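Local structure of glycoside hydrolase family 81 (Clostridium thermocellum, 6FOP) at residues Y54-T59 against L127-P132. The protein probably hydrolyses beta-1,3-glucans such as laminarin, as a family 81 glycoside hydrolase of the Clostridium thermocellum cellulosome. Residues are numbered along the deposited sequence; the frame is centred on the assembly and turned at random.
Sequences YAHPLT and LMKGSP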
loop_
_atom_site.group_PDB
_atom_site.type_symbol
_atom_site.label_atom_id
_atom_site.label_comp_id
_atom_site.label_asym_id
_atom_site.label_seq_id
_atom_site.Cartn_x
_atom_site.Cartn_y
_atom_site.Cartn_z
ATOM N N TYR A 54 5.031 -13.219 -5.354
ATOM C CA TYR A 54 5.808 -12.999 -4.157
ATOM C C TYR A 54 4.907 -12.967 -2.946
ATOM O O TYR A 54 4.429 -11.920 -2.532
ATOM C CB TYR A 54 6.690 -11.732 -4.283
ATOM C CG TYR A 54 7.811 -11.899 -5.305
ATOM C CD1 TYR A 54 7.608 -11.586 -6.641
ATOM C CD2 TYR A 54 9.042 -12.445 -4.948
ATOM C CE1 TYR A 54 8.608 -11.781 -7.596
ATOM C CE2 TYR A 54 10.024 -12.644 -5.896
ATOM C CZ TYR A 54 9.811 -12.294 -7.214
ATOM O OH TYR A 54 10.830 -12.519 -8.107
ATOM N N ALA A 55 4.621 -14.153 -2.411
ATOM C CA ALA A 55 3.770 -14.313 -1.257
ATOM C C ALA A 55 4.470 -14.029 0.054
ATOM O O ALA A 55 3.995 -13.178 0.831
ATOM C CB ALA A 55 3.148 -15.714 -1.253
ATOM N N HIS A 56 5.613 -14.680 0.251
ATOM C CA HIS A 56 6.509 -14.545 1.417
ATOM C C HIS A 56 6.002 -15.341 2.630
ATOM O O HIS A 56 4.904 -15.085 3.115
ATOM C CB HIS A 56 6.754 -13.091 1.858
ATOM C CG HIS A 56 7.250 -12.154 0.793
ATOM N ND1 HIS A 56 6.778 -10.864 0.705
ATOM C CD2 HIS A 56 8.174 -12.280 -0.193
ATOM C CE1 HIS A 56 7.373 -10.237 -0.297
ATOM N NE2 HIS A 56 8.248 -11.060 -0.840
ATOM N N PRO A 57 6.782 -16.295 3.138
ATOM C CA PRO A 57 8.181 -16.579 2.740
ATOM C C PRO A 57 8.351 -17.290 1.389
ATOM O O PRO A 57 9.464 -17.358 0.879
ATOM C CB PRO A 57 8.696 -17.419 3.918
ATOM C CG PRO A 57 7.443 -18.105 4.395
ATOM C CD PRO A 57 6.399 -17.032 4.349
ATOM N N LEU A 58 7.281 -17.879 0.876
ATOM C CA LEU A 58 7.335 -18.605 -0.400
ATOM C C LEU A 58 7.113 -17.720 -1.609
ATOM O O LEU A 58 6.394 -16.694 -1.551
ATOM C CB LEU A 58 6.272 -19.713 -0.448
ATOM C CG LEU A 58 6.442 -20.843 0.563
ATOM C CD1 LEU A 58 5.190 -21.696 0.659
ATOM C CD2 LEU A 58 7.597 -21.739 0.209
ATOM N N THR A 59 7.662 -18.156 -2.724
ATOM C CA THR A 59 7.353 -17.575 -4.010
ATOM C C THR A 59 6.950 -18.657 -4.978
ATOM O O THR A 59 7.341 -19.828 -4.818
ATOM C CB THR A 59 8.503 -16.714 -4.560
ATOM O OG1 THR A 59 9.614 -17.546 -4.880
ATOM C CG2 THR A 59 8.956 -15.667 -3.535
ATOM N N LEU A 127 -2.254 -20.182 -2.576
ATOM C CA LEU A 127 -1.011 -19.457 -2.286
ATOM C C LEU A 127 -1.361 -18.354 -1.285
ATOM O O LEU A 127 -2.377 -17.668 -1.461
ATOM C CB LEU A 127 -0.432 -18.860 -3.543
ATOM C CG LEU A 127 -0.423 -19.766 -4.770
ATOM C CD1 LEU A 127 0.166 -19.008 -5.954
ATOM C CD2 LEU A 127 0.282 -21.098 -4.528
ATOM N N MET A 128 -0.562 -18.236 -0.223
ATOM C CA MET A 128 -0.911 -17.319 0.857
ATOM C C MET A 128 0.277 -16.494 1.314
ATOM O O MET A 128 1.354 -17.029 1.626
ATOM C CB MET A 128 -1.505 -18.097 2.020
ATOM C CG MET A 128 -1.780 -17.275 3.265
ATOM S SD MET A 128 -2.720 -18.303 4.372
ATOM C CE MET A 128 -2.542 -17.425 5.889
ATOM N N LYS A 129 0.047 -15.187 1.370
ATOM C CA LYS A 129 1.008 -14.237 1.908
ATOM C C LYS A 129 0.936 -14.390 3.422
ATOM O O LYS A 129 -0.155 -14.332 3.999
ATOM C CB LYS A 129 0.641 -12.834 1.488
ATOM C CG LYS A 129 1.487 -11.738 2.111
ATOM C CD LYS A 129 1.327 -10.401 1.390
ATOM C CE LYS A 129 1.881 -10.398 -0.009
ATOM N NZ LYS A 129 3.353 -10.665 -0.103
ATOM N N GLY A 130 2.072 -14.577 4.068
ATOM C CA GLY A 130 2.092 -14.829 5.487
ATOM C C GLY A 130 1.860 -16.281 5.889
ATOM O O GLY A 130 1.558 -16.548 7.059
ATOM N N SER A 131 2.049 -17.228 4.970
ATOM C CA SER A 131 1.979 -18.645 5.326
ATOM C C SER A 131 3.259 -19.324 4.882
ATOM O O SER A 131 3.688 -19.138 3.759
ATOM C CB SER A 131 0.820 -19.357 4.650
ATOM O OG SER A 131 0.766 -20.710 5.056
ATOM N N PRO A 132 3.772 -20.254 5.697
ATOM C CA PRO A 132 4.862 -21.123 5.199
ATOM C C PRO A 132 4.342 -22.305 4.373
ATOM O O PRO A 132 5.153 -23.082 3.878
ATOM C CB PRO A 132 5.497 -21.618 6.505
ATOM C CG PRO A 132 4.370 -21.698 7.432
ATOM C CD PRO A 132 3.494 -20.508 7.122
HETATM O O HOH W 1 4.282 -17.794 1.437
#
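The side chain of K129 holds the loop at A55 by two backbone carbonyls. K129 NZ donates to Y54 O at 2.9 Å, in the carbonyl plane and on a lone pair. K129 NZ also donates to A55 O at 2.8 Å, from above that carbonyl plane. With CG opposite the backbone N (chi1 174°), K129 CG lies against A55 O at 3.2 Å. The later bends at chi3 and chi4 turn NZ back onto the two carbonyls. The buried ammonium has further partners: a salt bridge to E474, a hydrogen bond to Y264 and a cation-pi contact with W40. Y264 also bonds H56 ND1.

Between backbones, G130 N donates to H56 O at 3.0 Å, almost in line with the C=O bond. G130 belongs to a type II beta turn, M128 to S131. One water accepts from L58 N and lies 3.0 Å from M128 O and 2.7 Å from S131 O, bridging the two segments.

Van der Waals contacts of side-chain carbons with carbonyl oxygens flank these bonds. The ring of P57, after a cis peptide bond, sets CD against S131 O. L58 CD1 reaches P132 O at 3.5 Å.

The contact is buried. It joins the loop between strands 53-54 and 59-63 to the hairpin of strands 121-128 and 133-139, beside strands 200-206 and 260-263.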